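Local coordinates for dTDP Sugar Isomerase (Desulfovibrio desulfuricans subsp. desulfuricans str. G20, PDB 3EJK), which probably catalyses the 3,5-epimerisation of dTDP-4-dehydro-6-deoxy-alpha-D-glucose to dTDP-4-dehydro-beta-L-rhamnose, a deoxysugar nucleotide, at residues 40-45 against 75-80; 69-74 against 122-127. All coordinates share one frame; numbering follows the deposited sequence. Where two conformers were deposited one is given.

Contact 1: 40-45 against 75-80; sequences HMLRLD and TQLFAV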
# COMPACT_ATOMS: atom_id res chain seq x y z
N HIS A 40 1.09 -1.83 9.51
CA HIS A 40 2.44 -2.10 9.02
C HIS A 40 2.45 -3.04 7.83
O HIS A 40 1.51 -3.77 7.56
CB HIS A 40 3.37 -2.67 10.08
CG HIS A 40 3.77 -1.67 11.12
ND1 HIS A 40 4.43 -2.02 12.27
CD2 HIS A 40 3.53 -0.35 11.21
CE1 HIS A 40 4.65 -0.94 13.00
NE2 HIS A 40 4.09 0.09 12.38
N MSE A 41 3.57 -2.98 7.14
CA MSE A 41 3.83 -3.89 6.04
C MSE A 41 5.28 -4.40 6.04
O MSE A 41 5.55 -5.59 6.23
CB MSE A 41 3.50 -3.28 4.68
CG MSE A 41 3.58 -4.34 3.62
SE MSE A 41 3.17 -3.75 1.85
CE MSE A 41 3.38 -5.49 0.87
N LEU A 42 6.21 -3.47 5.83
CA LEU A 42 7.61 -3.84 5.73
C LEU A 42 8.56 -2.71 6.05
O LEU A 42 8.32 -1.55 5.72
CB LEU A 42 7.88 -4.33 4.29
CG LEU A 42 9.03 -5.25 3.93
CD1 LEU A 42 8.98 -6.57 4.73
CD2 LEU A 42 8.95 -5.49 2.41
N ARG A 43 9.63 -3.08 6.73
CA ARG A 43 10.72 -2.18 7.07
C ARG A 43 12.02 -2.74 6.51
O ARG A 43 12.13 -3.93 6.20
CB ARG A 43 10.91 -2.03 8.57
CG ARG A 43 9.93 -1.15 9.26
CD ARG A 43 10.02 -1.44 10.74
NE ARG A 43 11.32 -1.14 11.32
CZ ARG A 43 11.58 -0.04 12.02
NH1 ARG A 43 10.62 0.85 12.20
NH2 ARG A 43 12.77 0.19 12.55
N LEU A 44 13.02 -1.87 6.49
CA LEU A 44 14.36 -2.21 5.98
C LEU A 44 15.03 -3.26 6.85
O LEU A 44 15.84 -4.06 6.39
CB LEU A 44 15.25 -0.96 5.92
CG LEU A 44 16.72 -1.19 5.62
CD1 LEU A 44 16.93 -1.92 4.30
CD2 LEU A 44 17.44 0.14 5.63
N ASP A 45 14.68 -3.24 8.11
CA ASP A 45 15.25 -4.16 9.08
C ASP A 45 14.32 -5.33 9.35
O ASP A 45 14.63 -6.22 10.13
CB ASP A 45 15.64 -3.44 10.37
CG ASP A 45 14.57 -2.51 10.88
OD1 ASP A 45 13.40 -2.65 10.47
OD2 ASP A 45 14.90 -1.62 11.69
N THR A 75 10.19 -12.55 -6.10
CA THR A 75 9.45 -12.96 -4.91
C THR A 75 8.39 -11.91 -4.60
O THR A 75 8.64 -10.71 -4.68
CB THR A 75 10.37 -13.08 -3.68
OG1 THR A 75 11.30 -14.12 -3.92
CG2 THR A 75 9.60 -13.38 -2.39
N GLN A 76 7.21 -12.39 -4.21
CA GLN A 76 6.08 -11.51 -3.86
C GLN A 76 5.95 -11.42 -2.35
O GLN A 76 6.23 -12.38 -1.62
CB GLN A 76 4.75 -12.04 -4.42
CG GLN A 76 4.79 -12.68 -5.80
CD GLN A 76 5.43 -11.82 -6.87
OE1 GLN A 76 5.18 -10.61 -6.96
NE2 GLN A 76 6.21 -12.46 -7.76
N LEU A 77 5.56 -10.23 -1.90
CA LEU A 77 5.23 -9.96 -0.49
C LEU A 77 3.90 -9.20 -0.47
O LEU A 77 3.83 -7.99 -0.66
CB LEU A 77 6.31 -9.19 0.27
CG LEU A 77 7.62 -9.94 0.52
CD1 LEU A 77 8.64 -9.01 1.16
CD2 LEU A 77 7.38 -11.14 1.37
N PHE A 78 2.84 -9.99 -0.26
CA PHE A 78 1.45 -9.53 -0.24
C PHE A 78 0.98 -9.12 1.14
O PHE A 78 1.19 -9.82 2.13
CB PHE A 78 0.49 -10.67 -0.65
CG PHE A 78 0.33 -10.89 -2.13
CD1 PHE A 78 1.22 -10.39 -3.04
CD2 PHE A 78 -0.71 -11.70 -2.59
CE1 PHE A 78 1.06 -10.62 -4.41
CE2 PHE A 78 -0.87 -11.96 -3.95
CZ PHE A 78 0.03 -11.42 -4.86
N ALA A 79 0.28 -7.99 1.14
CA ALA A 79 -0.49 -7.55 2.32
C ALA A 79 -1.83 -7.06 1.79
O ALA A 79 -1.91 -6.59 0.67
CB ALA A 79 0.22 -6.49 3.17
N VAL A 80 -2.88 -7.24 2.59
CA VAL A 80 -4.24 -6.86 2.19
C VAL A 80 -4.85 -5.91 3.23
O VAL A 80 -5.57 -6.32 4.14
CB VAL A 80 -5.12 -8.11 2.00
CG1 VAL A 80 -6.54 -7.71 1.63
CG2 VAL A 80 -4.52 -9.05 0.88

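Contact 2: 69-74 against 122-127; sequences KRHSLM and VWYGFA. With CIT (citric acid), chain C.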
# COMPACT_ATOMS: atom_id res chain seq x y z
N LYS A 69 -0.67 -16.57 -12.03
CA LYS A 69 0.60 -15.91 -12.33
C LYS A 69 1.77 -16.66 -11.70
O LYS A 69 1.65 -17.24 -10.61
CB LYS A 69 0.62 -14.48 -11.78
CG LYS A 69 1.64 -13.59 -12.45
CD LYS A 69 1.28 -13.57 -13.94
CE LYS A 69 1.66 -12.31 -14.61
NZ LYS A 69 0.66 -11.30 -14.27
N ARG A 70 2.89 -16.52 -12.38
CA ARG A 70 4.18 -17.09 -11.99
C ARG A 70 5.33 -16.19 -12.44
O ARG A 70 5.30 -15.64 -13.53
CB ARG A 70 4.35 -18.50 -12.63
CG ARG A 70 5.59 -19.20 -12.15
CD ARG A 70 5.60 -20.67 -12.40
NE ARG A 70 5.73 -21.01 -13.79
CZ ARG A 70 5.94 -22.25 -14.23
NH1 ARG A 70 6.08 -23.23 -13.34
NH2 ARG A 70 6.04 -22.50 -15.53
N HIS A 71 6.33 -16.03 -11.57
CA HIS A 71 7.55 -15.27 -11.89
C HIS A 71 8.76 -16.17 -11.83
O HIS A 71 8.84 -17.05 -10.96
CB HIS A 71 7.76 -14.08 -10.95
CG HIS A 71 6.79 -12.97 -11.16
ND1 HIS A 71 7.13 -11.81 -11.83
CD2 HIS A 71 5.49 -12.84 -10.82
CE1 HIS A 71 6.07 -11.02 -11.89
NE2 HIS A 71 5.07 -11.61 -11.26
N SER A 72 9.69 -15.94 -12.75
CA SER A 72 10.94 -16.72 -12.83
C SER A 72 11.95 -16.45 -11.72
O SER A 72 12.63 -17.37 -11.26
CB SER A 72 11.68 -16.48 -14.15
OG SER A 72 10.85 -16.79 -15.22
N LEU A 73 12.07 -15.19 -11.32
CA LEU A 73 13.04 -14.82 -10.28
C LEU A 73 12.45 -14.09 -9.11
O LEU A 73 12.95 -14.18 -7.99
CB LEU A 73 14.09 -13.87 -10.83
CG LEU A 73 15.21 -14.32 -11.73
CD1 LEU A 73 14.69 -14.73 -13.09
CD2 LEU A 73 16.19 -13.12 -11.80
N MSE A 74 11.41 -13.31 -9.40
CA MSE A 74 10.79 -12.43 -8.42
C MSE A 74 10.05 -13.14 -7.29
O MSE A 74 9.40 -14.17 -7.49
CB MSE A 74 9.80 -11.49 -9.14
CG MSE A 74 9.27 -10.39 -8.28
SE MSE A 74 7.79 -9.42 -9.13
CE MSE A 74 8.70 -8.78 -10.69
N VAL A 122 6.50 -20.28 -8.29
CA VAL A 122 5.30 -20.82 -7.67
C VAL A 122 4.12 -20.06 -8.26
O VAL A 122 4.11 -18.82 -8.27
CB VAL A 122 5.28 -20.65 -6.13
CG1 VAL A 122 3.88 -20.98 -5.56
CG2 VAL A 122 6.33 -21.51 -5.47
N TRP A 123 3.16 -20.80 -8.79
CA TRP A 123 1.94 -20.20 -9.35
C TRP A 123 1.07 -19.65 -8.25
O TRP A 123 0.92 -20.24 -7.18
CB TRP A 123 1.11 -21.21 -10.12
CG TRP A 123 1.69 -21.70 -11.42
CD1 TRP A 123 2.33 -22.89 -11.64
CD2 TRP A 123 1.63 -21.04 -12.69
NE1 TRP A 123 2.70 -23.00 -12.96
CE2 TRP A 123 2.28 -21.87 -13.62
CE3 TRP A 123 1.11 -19.82 -13.12
CZ2 TRP A 123 2.42 -21.52 -14.96
CZ3 TRP A 123 1.25 -19.48 -14.45
CH2 TRP A 123 1.91 -20.31 -15.34
N TYR A 124 0.49 -18.49 -8.53
CA TYR A 124 -0.45 -17.86 -7.60
C TYR A 124 -1.67 -17.24 -8.27
O TYR A 124 -1.68 -16.85 -9.41
CB TYR A 124 0.24 -16.87 -6.66
CG TYR A 124 0.97 -15.72 -7.32
CD1 TYR A 124 2.30 -15.83 -7.68
CD2 TYR A 124 0.32 -14.52 -7.55
CE1 TYR A 124 2.97 -14.76 -8.28
CE2 TYR A 124 0.97 -13.45 -8.15
CZ TYR A 124 2.29 -13.57 -8.51
OH TYR A 124 2.94 -12.50 -9.10
N GLY A 125 -2.74 -17.27 -7.49
CA GLY A 125 -4.02 -16.70 -7.87
C GLY A 125 -4.72 -16.20 -6.63
O GLY A 125 -4.44 -16.66 -5.52
N PHE A 126 -5.62 -15.25 -6.80
CA PHE A 126 -6.37 -14.73 -5.65
C PHE A 126 -7.68 -14.11 -6.07
O PHE A 126 -7.87 -13.71 -7.22
CB PHE A 126 -5.52 -13.74 -4.83
CG PHE A 126 -4.92 -12.61 -5.63
CD1 PHE A 126 -5.63 -11.45 -5.85
CD2 PHE A 126 -3.64 -12.71 -6.15
CE1 PHE A 126 -5.07 -10.40 -6.56
CE2 PHE A 126 -3.09 -11.69 -6.88
CZ PHE A 126 -3.81 -10.52 -7.09
N ALA A 127 -8.59 -14.08 -5.11
CA ALA A 127 -9.93 -13.53 -5.30
C ALA A 127 -10.45 -12.83 -4.05
O ALA A 127 -10.17 -13.23 -2.94
CB ALA A 127 -10.91 -14.64 -5.71
C1 CIT C . 1.68 -9.99 -11.01
O1 CIT C . 1.46 -10.53 -9.90
O2 CIT C . 2.75 -10.21 -11.62
C2 CIT C . 0.70 -9.03 -11.61
C3 CIT C . -0.66 -9.07 -10.91
O7 CIT C . -0.55 -8.50 -9.57
C4 CIT C . -1.61 -8.31 -11.84
C5 CIT C . -2.85 -7.84 -11.15
O3 CIT C . -2.86 -7.87 -9.91
O4 CIT C . -3.85 -7.43 -11.81
C6 CIT C . -1.15 -10.50 -10.77
O5 CIT C . -1.69 -10.87 -9.71
O6 CIT C . -1.02 -11.32 -11.69
O HOH W 1 6.02 -16.96 -8.87

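Contact 1: 40-45 against 75-80
Met-41, modelled as selenomethionine, and Leu-42 pack on Leu-77 and Ala-79, largely through apolar groups. The axes of strands 40-43 and 76-80 are 8.5 Å apart and run roughly antiparallel, at 152°, with no hydrogen bond between them. Met-41 does most of the reaching. With CG anti to the backbone N (chi1 -171°) and the rest of the chain extended, it lies across Ala-79, its CG 4.0 Å from Ala-79 CB. Its terminal methyl CE goes on to the backbone, 3.0 Å from Leu-77 O. Leu-42 meets Leu-77 methyl to methyl, CD2 to CD1 at 3.7 Å, the two side chains crossing at about a right angle. Psi of -65° at Met-41 breaks the extended course, so consecutive side chains both face strand 76-80. Cys-139 packs against both of them.

A salt bridge within 40-45 lies away from this apolar patch. Arg-43 grips Asp-45 side-on: NE reaches OD1 at 2.7 Å and NH2 reaches OD2 at 2.9 Å, each oxygen offering its syn lone pair close to the guanidinium plane. That leaves NH1 to bond His-144 O of the second subunit.

Phe-57 of the second subunit packs on Met-41, and His-40, Leu-42 and Arg-43 pair antiparallel with a strand of that subunit. This is the curled, antiparallel cupin barrel, one of its sheets running on through the dimer interface.

Contact 2: 69-74 against 122-127
Lys-69 and Tyr-124 face each other as a hydrogen-bonded antiparallel pair in the five-stranded sheet of this cupin fold. Lys-69 N gives to Tyr-124 O at 2.8 Å, and Tyr-124 N returns the bond to Lys-69 O. On the face that carries their side chains, Lys-69 CB sits over the Tyr-124 ring in a CH-pi contact, 4.0 Å from its centroid. A citrate, probably from the crystallisation liquor, takes three of its bonds here: Tyr-124 OH bonds O1 at 2.6 Å, His-71 NE2 bonds O2 of the same carboxylate at 2.7 Å, and Lys-69 NZ donates to O6 of another. Tyr-124 gets its hydroxyl there with chi1 at 59°, CG wedged between backbone N and carbonyl carbon.

On the reverse face Arg-70 passes obliquely over the Trp-123 indole. Its CB stands 3.7 Å from the centroid of the six-membered ring, and its guanidinium is tilted only 20° from the ring plane.

Further out, Glu-148 OE1 holds His-71 ND1, fixing the imidazole from both nitrogens, Glu-150 forms a salt bridge with Arg-70 NH2, and Tyr-56, Ser-58 and Lys-66 also bond the citrate. Where the strands splay apart, a water accepts from His-71 N and lies 2.7 Å from Val-122 O.

Overall arrangement
Along the chain the segments alternate: 40-45, then 69-74 running straight into 75-80, then 122-127. The turn between strands 65-71 and 76-82 therefore links the two sheets of the cupin barrel, contact 1 belonging to the seven-stranded sheet and contact 2 to the five-stranded one. Their centres are 16 Å apart, yet they meet inside the barrel. Gln-76 packs against His-71 and the Tyr-124 hydroxyl, and the rings of Phe-78 and Phe-126 stand nearly perpendicular. Strand 76-82 thus turns one face to the dimer side, through contact 1, and the other to the pocket where citrate binds at contact 2, which is consistent with a substrate site.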